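Local coordinates for protein 7,8-dihydro-6-hydroxymethylpterin pyrophosphokinase-dihydropteroate synthase (Plasmodium falciparum, PDB 6JWS) that probably catalyses two successive steps of folate biosynthesis, pyrophosphorylation of 6-hydroxymethyl-7,8-dihydropterin by ATP and condensation of the product with 4-aminobenzoate to 7,8-dihydropteroate, at residues Y376-R381 and R571-I576; S383-K388 and K681-R686; T389-I394 and E692-L697. The protein carries 1 engineered substitution. One frame throughout, in Å; residues are numbered along the deposited sequence.

Contact 1 (Y376-R381 and R571-I576); sequences YVLKDR and RILFDI. With PT1 (pteroic acid), chain I.
R571 extends its side chain to the turn after V377 and takes hold of the backbone carbonyl of K379. NH2 makes the better bond, 2.8 Å to K379 O with an N-H...O angle of 150°, and NH1 adds a weak one at 3.1 Å to the same oxygen. K379 O therefore sits at the edge of the guanidinium, near its plane, while V377 lays its CG1 over one face, 3.7 Å from NH2 of R571. The R571 side chain, extended from CG to NE, spans from just before strand 572-575 to the turn; E35 forms a salt bridge with NE, and S525 bonds to NH1. At L573 the contact becomes apolar: CD2 lies 4.1 Å from CD2 of Y376 and equally far from CD2 of L378, and both side chains cross that of L573 at about a right angle. D575, at the end of the strand, belongs to the pteroic acid pocket. Its OD2 accepts a hydrogen bond from PT1 N11 at 2.8 Å and lies 2.6 Å from PT1 N4. One strand of the TIM barrel thus meets the kinase-side sheet at its start and the pterin near its end. Gripped round its rim, the buried guanidinium would be fixed in its rotation, its charge met by the E35 carboxylate on NE and the K379 carbonyl on both terminal nitrogens.

Contact 2 (S383-K388 and K681-R686); sequences SYLKEK and KVDLIR. With PT1 (pteroic acid), chain I.
Both carboxylate oxygens of D683 are taken by K386, one by its backbone and one by its side chain. The backbone N of K386 gives a 2.9 Å hydrogen bond to D683 OD1, approached nearly along the C-O bond. K386 NZ closes a 2.8 Å salt bridge to D683 OD2 on the syn side, somewhat out of the carboxylate plane. A bend at chi2 (-37°) brings the lysine chain back across the aspartate, passing CD 3.3 Å from K681 O; its NZ also donates to the carbonyls of Y600 and Y597. L385 rests CD1 against the carboxylate, 3.6 Å from each oxygen of D683. K386 stands inside the type II turn from Y384 to E387, and K681 ends helix 657-680 in a Schellman motif, so the contact joins a hairpin exit to a helix end.

The looser, watered side begins at OD1 itself and continues to K388 O and K681. Water 2 bridges K388 O and D683 OD1, donating to both at 2.7 Å. K681 lies with its aliphatic chain along K386 O and then leads off into solvent, where water 1 donates to K386 O and accepts a weak bond from K681 NZ.

Farther along the strand, R686 lays one guanidinium face over the pterin of pteroic acid: PT1 N8 lies 3.3 Å above the plane of the R686 guanidinium, over its centre, while D430 pairs with its NE. With L602 N also bonded to OD2, the D683 carboxylate is surrounded by donors, which would favour its ionised form and tie the turn to the start of strand 684-687.

Contact 3 (T389-I394 and E692-L697); sequences TNIVGI and ETKSVL. With MG (magnesium ion), chain O.
I391 carries this contact, pointing from its strand into the helix that runs almost antiparallel to it, at 175° and with the axes 9.6 Å apart. Its CB faces the helix, and CG1, set beside the backbone N by a chi1 of -67°, rests against two side chains of the helix: CD1 of L697 at 3.7 Å and CG2 of T693 at 3.9 Å. The tip CD1, carried on by a nearly straight chi2, reaches the helix backbone itself, 3.4 Å from K694 N, and also touches CB of K694. The lysine then curls away, its NZ in a salt bridge with D698. L697 closes the other end of the patch by placing CD1 3.6 Å from T389 O. No hydrogen bond crosses here, and the hydroxyls turn elsewhere: T693 OG1 bonds to D689 O and T389 OG1 to V682 O. At the start of the segment, E692 OE2 binds the magnesium ion at 2.2 Å, with D689 and M648 O completing the protein ligands beside two waters. Strand 390-396 lies next to strand 684-687 in the parallel barrel sheet, and helix 690-704 packs outside both, with helix 657-680 beside it and the second subunit touching K694, S695 and V696.

In the fold
Contacts 1 and 3 are buried, whereas contact 2 is only partly buried, with waters along one flank. Contacts 1 and 2 share the six-stranded antiparallel sheet, since strands 372-377 and 382-384 are neighbours there, and Y376 packs against L385 and D683 between them. All three reach the parallel barrel sheet, in which strand 684-687 of contact 2 runs beside strand 390-396 of contact 3. The chemistry changes along the way: where the two sheets meet, charged groups grip backbone atoms, while strand and helix in contact 3 join by carbon contacts, some of them against backbone atoms, with no hydrogen bond across. Contacts 1 and 2 both extend to pteroic acid; contact 3 ends at magnesium and the second subunit.

Contact 1 (Y376-R381 and R571-I576)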
# COMPACT_ATOMS: atom_id res chain seq x y z
N TYR B 376 18.19 14.96 0.17
CA TYR B 376 18.05 15.92 1.26
C TYR B 376 19.08 15.59 2.34
O TYR B 376 19.61 14.48 2.35
CB TYR B 376 16.61 15.96 1.79
CG TYR B 376 16.21 14.75 2.59
CD1 TYR B 376 15.80 13.59 1.94
CD2 TYR B 376 16.23 14.72 3.98
CE1 TYR B 376 15.40 12.47 2.63
CE2 TYR B 376 15.84 13.59 4.69
CZ TYR B 376 15.41 12.46 4.01
OH TYR B 376 15.02 11.31 4.64
N VAL B 377 19.35 16.55 3.26
CA VAL B 377 20.36 16.31 4.29
C VAL B 377 19.79 16.57 5.69
O VAL B 377 19.22 17.64 5.95
CB VAL B 377 21.66 17.10 4.03
CG1 VAL B 377 22.69 16.90 5.14
CG2 VAL B 377 22.28 16.74 2.69
N LEU B 378 19.91 15.58 6.57
CA LEU B 378 19.44 15.73 7.95
C LEU B 378 20.55 16.29 8.83
O LEU B 378 20.31 17.14 9.69
CB LEU B 378 18.98 14.37 8.47
CG LEU B 378 17.67 13.87 7.90
CD1 LEU B 378 17.39 12.44 8.35
CD2 LEU B 378 16.53 14.80 8.29
N LYS B 379 21.76 15.75 8.66
CA LYS B 379 22.87 16.15 9.50
C LYS B 379 24.07 16.48 8.61
O LYS B 379 24.27 17.64 8.25
CB LYS B 379 23.13 15.09 10.58
CG LYS B 379 24.19 15.45 11.61
CD LYS B 379 24.61 14.30 12.52
CE LYS B 379 25.90 14.60 13.27
NZ LYS B 379 26.07 13.75 14.48
N ASP B 380 24.82 15.45 8.22
CA ASP B 380 26.03 15.63 7.43
C ASP B 380 26.15 14.53 6.37
O ASP B 380 27.18 14.42 5.71
CB ASP B 380 27.27 15.78 8.32
CG ASP B 380 27.50 14.67 9.34
OD1 ASP B 380 26.93 13.56 9.16
OD2 ASP B 380 28.25 14.91 10.33
N ARG B 381 25.09 13.74 6.19
CA ARG B 381 25.09 12.64 5.23
C ARG B 381 23.95 12.79 4.21
O ARG B 381 22.90 13.38 4.48
CB ARG B 381 25.02 11.31 5.98
CG ARG B 381 26.32 10.53 6.05
CD ARG B 381 27.52 11.20 6.71
NE ARG B 381 28.76 10.95 5.98
CZ ARG B 381 30.00 11.15 6.44
NH1 ARG B 381 30.19 11.60 7.68
NH2 ARG B 381 31.05 10.89 5.68
N ARG B 571 18.06 21.21 2.85
CA ARG B 571 18.11 21.08 4.30
C ARG B 571 16.78 21.49 4.95
O ARG B 571 16.71 21.59 6.17
CB ARG B 571 19.26 21.89 4.91
CG ARG B 571 20.62 21.20 4.83
CD ARG B 571 21.70 21.98 5.57
NE ARG B 571 22.97 21.26 5.63
CZ ARG B 571 23.29 20.35 6.54
NH1 ARG B 571 22.42 20.02 7.49
NH2 ARG B 571 24.49 19.78 6.50
N ILE B 572 15.74 21.69 4.15
CA ILE B 572 14.47 22.20 4.67
C ILE B 572 13.41 21.12 4.50
O ILE B 572 13.21 20.64 3.39
CB ILE B 572 14.07 23.47 3.89
CG1 ILE B 572 15.14 24.56 4.05
CG2 ILE B 572 12.68 23.96 4.31
CD1 ILE B 572 15.00 25.71 3.09
N LEU B 573 12.74 20.74 5.59
CA LEU B 573 11.72 19.71 5.55
C LEU B 573 10.37 20.34 5.85
O LEU B 573 10.31 21.36 6.54
CB LEU B 573 12.11 18.65 6.58
CG LEU B 573 13.50 18.05 6.33
CD1 LEU B 573 14.46 18.46 7.42
CD2 LEU B 573 13.41 16.54 6.27
N PHE B 574 9.31 19.74 5.28
CA PHE B 574 7.95 20.24 5.39
C PHE B 574 7.17 19.37 6.36
O PHE B 574 7.34 18.15 6.37
CB PHE B 574 7.20 20.12 4.06
CG PHE B 574 7.64 21.06 2.97
CD1 PHE B 574 8.96 21.12 2.56
CD2 PHE B 574 6.72 21.81 2.26
CE1 PHE B 574 9.34 21.98 1.54
CE2 PHE B 574 7.10 22.69 1.26
CZ PHE B 574 8.41 22.78 0.91
N ASP B 575 6.27 20.03 7.11
CA ASP B 575 5.38 19.33 8.03
C ASP B 575 4.01 20.02 7.97
O ASP B 575 3.91 21.22 8.20
CB ASP B 575 6.00 19.24 9.43
CG ASP B 575 5.17 18.44 10.42
OD1 ASP B 575 4.00 18.14 10.11
OD2 ASP B 575 5.70 18.08 11.50
N ILE B 576 2.96 19.25 7.69
CA ILE B 576 1.61 19.76 7.46
C ILE B 576 0.93 20.11 8.78
O ILE B 576 -0.13 20.73 8.78
CB ILE B 576 0.80 18.69 6.72
CG1 ILE B 576 1.08 17.35 7.41
CG2 ILE B 576 1.21 18.65 5.26
CD1 ILE B 576 -0.01 16.37 7.28
C2 PT1 I . 4.22 17.75 14.93
C3 PT1 I . 4.35 18.02 16.36
C5 PT1 I . 5.59 18.67 16.79
N6 PT1 I . 3.40 17.71 17.27
C7 PT1 I . 6.34 18.72 14.51
N9 PT1 I . 6.53 18.97 15.85
C10 PT1 I . 3.59 18.02 18.58
N11 PT1 I . 7.30 19.06 13.58
C12 PT1 I . 4.75 18.66 18.99
C21 PT1 I . -3.88 16.46 18.92
O22 PT1 I . -4.21 15.44 19.59
O1 PT1 I . 3.10 17.17 14.47
N4 PT1 I . 5.21 18.10 14.08
N8 PT1 I . 5.73 18.95 18.10
C13 PT1 I . 2.50 17.70 19.57
N14 PT1 I . 1.36 18.63 19.32
C15 PT1 I . 0.10 18.13 19.23
C16 PT1 I . -0.85 18.76 18.39
C17 PT1 I . -0.24 16.97 19.99
C18 PT1 I . -2.15 18.21 18.30
C19 PT1 I . -1.55 16.44 19.90
C20 PT1 I . -2.50 17.06 19.04
O23 PT1 I . -4.71 16.99 18.16

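Contact 2 (S383-K388 and K681-R686)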
# COMPACT_ATOMS: atom_id res chain seq x y z
N SER B 383 20.81 11.67 2.17
CA SER B 383 19.60 10.84 2.21
C SER B 383 18.93 10.98 0.85
O SER B 383 18.78 12.09 0.35
CB SER B 383 18.64 11.28 3.31
OG SER B 383 19.13 11.03 4.62
N TYR B 384 18.53 9.86 0.25
CA TYR B 384 17.82 9.93 -1.01
C TYR B 384 16.35 10.19 -0.72
O TYR B 384 15.72 9.41 0.00
CB TYR B 384 17.97 8.62 -1.79
CG TYR B 384 19.40 8.33 -2.17
CD1 TYR B 384 20.03 9.06 -3.16
CD2 TYR B 384 20.14 7.38 -1.47
CE1 TYR B 384 21.36 8.84 -3.46
CE2 TYR B 384 21.46 7.13 -1.79
CZ TYR B 384 22.07 7.86 -2.78
OH TYR B 384 23.37 7.61 -3.11
N LEU B 385 15.82 11.29 -1.28
CA LEU B 385 14.43 11.64 -1.05
C LEU B 385 13.56 10.44 -1.43
O LEU B 385 13.72 9.86 -2.50
CB LEU B 385 14.05 12.86 -1.89
CG LEU B 385 12.69 13.46 -1.51
CD1 LEU B 385 12.74 13.98 -0.08
CD2 LEU B 385 12.30 14.58 -2.45
N LYS B 386 12.65 10.07 -0.52
CA LYS B 386 11.61 9.07 -0.78
C LYS B 386 12.14 7.64 -0.69
O LYS B 386 11.38 6.71 -0.98
CB LYS B 386 10.78 9.31 -2.06
CG LYS B 386 10.02 10.64 -2.21
CD LYS B 386 9.41 11.18 -0.93
CE LYS B 386 8.91 12.61 -1.02
NZ LYS B 386 8.39 13.09 0.29
N GLU B 387 13.39 7.43 -0.28
CA GLU B 387 13.94 6.07 -0.24
C GLU B 387 13.88 5.42 1.15
O GLU B 387 14.14 4.22 1.26
CB GLU B 387 15.36 6.02 -0.79
CG GLU B 387 15.37 6.05 -2.30
CD GLU B 387 16.70 5.68 -2.94
OE1 GLU B 387 17.58 5.06 -2.23
OE2 GLU B 387 16.87 6.00 -4.14
N LYS B 388 13.49 6.18 2.18
CA LYS B 388 13.43 5.64 3.53
C LYS B 388 12.45 6.45 4.38
O LYS B 388 12.46 7.67 4.33
CB LYS B 388 14.83 5.73 4.14
CG LYS B 388 15.10 4.77 5.29
CD LYS B 388 15.86 5.43 6.42
CE LYS B 388 16.57 4.42 7.30
NZ LYS B 388 16.49 4.78 8.73
N LYS B 681 5.88 6.89 1.22
CA LYS B 681 7.29 7.26 1.18
C LYS B 681 7.57 8.54 1.97
O LYS B 681 8.52 9.25 1.64
CB LYS B 681 7.81 7.30 -0.25
CG LYS B 681 7.62 5.99 -1.01
CD LYS B 681 8.15 6.00 -2.42
CE LYS B 681 8.45 4.60 -2.92
NZ LYS B 681 8.26 4.52 -4.38
N VAL B 682 6.78 8.79 3.01
CA VAL B 682 7.04 9.86 3.96
C VAL B 682 8.47 9.69 4.48
O VAL B 682 8.88 8.60 4.85
CB VAL B 682 6.01 9.81 5.11
CG1 VAL B 682 6.30 10.90 6.13
CG2 VAL B 682 4.60 9.91 4.58
N ASP B 683 9.23 10.79 4.51
CA ASP B 683 10.64 10.74 4.85
C ASP B 683 10.89 10.58 6.35
O ASP B 683 11.84 9.90 6.74
CB ASP B 683 11.34 11.96 4.26
CG ASP B 683 11.13 12.04 2.75
OD1 ASP B 683 11.80 11.26 2.03
OD2 ASP B 683 10.31 12.87 2.32
N LEU B 684 10.10 11.24 7.20
CA LEU B 684 10.29 11.09 8.65
C LEU B 684 8.94 11.07 9.33
O LEU B 684 8.04 11.82 8.93
CB LEU B 684 11.14 12.23 9.23
CG LEU B 684 12.57 12.37 8.69
CD1 LEU B 684 12.60 13.37 7.54
CD2 LEU B 684 13.55 12.81 9.77
N ILE B 685 8.82 10.20 10.35
CA ILE B 685 7.62 10.16 11.17
C ILE B 685 8.04 10.31 12.63
O ILE B 685 9.04 9.73 13.09
CB ILE B 685 6.79 8.89 10.88
CG1 ILE B 685 7.60 7.60 11.12
CG2 ILE B 685 6.22 8.91 9.46
CD1 ILE B 685 6.78 6.31 11.06
N ARG B 686 7.27 11.13 13.35
CA ARG B 686 7.60 11.57 14.70
C ARG B 686 6.70 10.78 15.64
O ARG B 686 5.49 10.97 15.60
CB ARG B 686 7.32 13.07 14.82
CG ARG B 686 7.76 13.70 16.14
CD ARG B 686 7.31 15.16 16.16
NE ARG B 686 7.60 15.75 17.45
CZ ARG B 686 6.76 15.77 18.49
NH1 ARG B 686 5.54 15.28 18.38
NH2 ARG B 686 7.13 16.35 19.61
C2 PT1 I . 4.22 17.75 14.93
C3 PT1 I . 4.35 18.02 16.36
C5 PT1 I . 5.59 18.67 16.79
N6 PT1 I . 3.40 17.71 17.27
C7 PT1 I . 6.34 18.72 14.51
N9 PT1 I . 6.53 18.97 15.85
C10 PT1 I . 3.59 18.02 18.58
N11 PT1 I . 7.30 19.06 13.58
C12 PT1 I . 4.75 18.66 18.99
C21 PT1 I . -3.88 16.46 18.92
O22 PT1 I . -4.21 15.44 19.59
O1 PT1 I . 3.10 17.17 14.47
N4 PT1 I . 5.21 18.10 14.08
N8 PT1 I . 5.73 18.95 18.10
C13 PT1 I . 2.50 17.70 19.57
N14 PT1 I . 1.36 18.63 19.32
C15 PT1 I . 0.10 18.13 19.23
C16 PT1 I . -0.85 18.76 18.39
C17 PT1 I . -0.24 16.97 19.99
C18 PT1 I . -2.15 18.21 18.30
C19 PT1 I . -1.55 16.44 19.90
C20 PT1 I . -2.50 17.06 19.04
O23 PT1 I . -4.71 16.99 18.16
O HOH W 1 11.40 5.55 -4.04
O HOH W 2 13.73 9.60 3.03
O HOH W 3 10.74 7.76 2.18

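Contact 3 (T389-I394 and E692-L697)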
# COMPACT_ATOMS: atom_id res chain seq x y z
N THR B 389 11.65 5.76 5.19
CA THR B 389 10.85 6.35 6.24
C THR B 389 11.63 6.26 7.56
O THR B 389 11.78 5.17 8.11
CB THR B 389 9.46 5.68 6.32
OG1 THR B 389 8.80 5.89 5.08
CG2 THR B 389 8.58 6.23 7.43
N ASN B 390 12.14 7.41 8.02
CA ASN B 390 12.94 7.51 9.23
C ASN B 390 12.03 7.71 10.45
O ASN B 390 11.03 8.43 10.40
CB ASN B 390 13.94 8.67 9.14
CG ASN B 390 15.02 8.46 8.10
OD1 ASN B 390 15.84 7.55 8.22
ND2 ASN B 390 15.00 9.26 7.04
N ILE B 391 12.41 7.08 11.57
CA ILE B 391 11.67 7.23 12.81
C ILE B 391 12.29 8.35 13.63
O ILE B 391 13.50 8.38 13.86
CB ILE B 391 11.61 5.92 13.60
CG1 ILE B 391 10.77 4.88 12.85
CG2 ILE B 391 11.04 6.19 14.98
CD1 ILE B 391 10.87 3.47 13.39
N VAL B 392 11.45 9.31 14.03
CA VAL B 392 11.88 10.36 14.93
C VAL B 392 11.23 10.08 16.27
O VAL B 392 10.00 10.10 16.37
CB VAL B 392 11.49 11.77 14.40
CG1 VAL B 392 11.99 12.86 15.35
CG2 VAL B 392 12.04 12.01 12.99
N GLY B 393 12.04 9.73 17.27
CA GLY B 393 11.51 9.40 18.59
C GLY B 393 11.33 10.66 19.44
O GLY B 393 12.14 11.58 19.38
N ILE B 394 10.22 10.71 20.18
CA ILE B 394 9.78 11.93 20.85
C ILE B 394 10.26 11.91 22.30
O ILE B 394 10.00 10.95 23.02
CB ILE B 394 8.25 12.08 20.81
CG1 ILE B 394 7.69 12.27 19.40
CG2 ILE B 394 7.78 13.20 21.74
CD1 ILE B 394 6.20 12.00 19.30
N GLU B 692 7.53 -0.23 18.48
CA GLU B 692 6.36 -0.68 17.74
C GLU B 692 6.48 -0.27 16.27
O GLU B 692 6.27 -1.07 15.37
CB GLU B 692 5.11 -0.09 18.40
CG GLU B 692 4.89 -0.54 19.83
CD GLU B 692 5.49 0.34 20.93
OE1 GLU B 692 6.67 0.73 20.82
OE2 GLU B 692 4.75 0.65 21.89
N THR B 693 6.85 1.00 16.03
CA THR B 693 6.91 1.56 14.69
C THR B 693 8.00 0.87 13.87
O THR B 693 7.80 0.52 12.71
CB THR B 693 7.10 3.09 14.76
OG1 THR B 693 6.03 3.62 15.56
CG2 THR B 693 7.11 3.75 13.40
N LYS B 694 9.17 0.68 14.49
CA LYS B 694 10.29 0.01 13.84
C LYS B 694 9.91 -1.42 13.44
O LYS B 694 10.38 -1.91 12.41
CB LYS B 694 11.51 -0.01 14.76
CG LYS B 694 12.81 -0.48 14.13
CD LYS B 694 13.25 0.40 12.97
CE LYS B 694 14.69 0.20 12.56
NZ LYS B 694 14.97 -1.22 12.22
N SER B 695 9.11 -2.10 14.27
CA SER B 695 8.74 -3.47 13.99
C SER B 695 7.90 -3.51 12.72
O SER B 695 8.10 -4.39 11.88
CB SER B 695 7.99 -4.10 15.14
OG SER B 695 8.78 -4.09 16.32
N VAL B 696 7.01 -2.51 12.59
CA VAL B 696 6.15 -2.38 11.43
C VAL B 696 6.99 -2.09 10.19
O VAL B 696 6.84 -2.74 9.18
CB VAL B 696 5.02 -1.34 11.65
CG1 VAL B 696 4.36 -0.94 10.33
CG2 VAL B 696 3.97 -1.89 12.61
N LEU B 697 7.87 -1.09 10.26
CA LEU B 697 8.64 -0.72 9.08
C LEU B 697 9.56 -1.88 8.66
O LEU B 697 9.82 -2.06 7.47
CB LEU B 697 9.41 0.57 9.36
CG LEU B 697 8.58 1.82 9.70
CD1 LEU B 697 9.48 3.02 9.95
CD2 LEU B 697 7.57 2.17 8.61
MG MG O . 4.84 2.01 23.60
O HOH W 4 5.35 0.03 24.85
O HOH W 5 6.89 1.94 22.88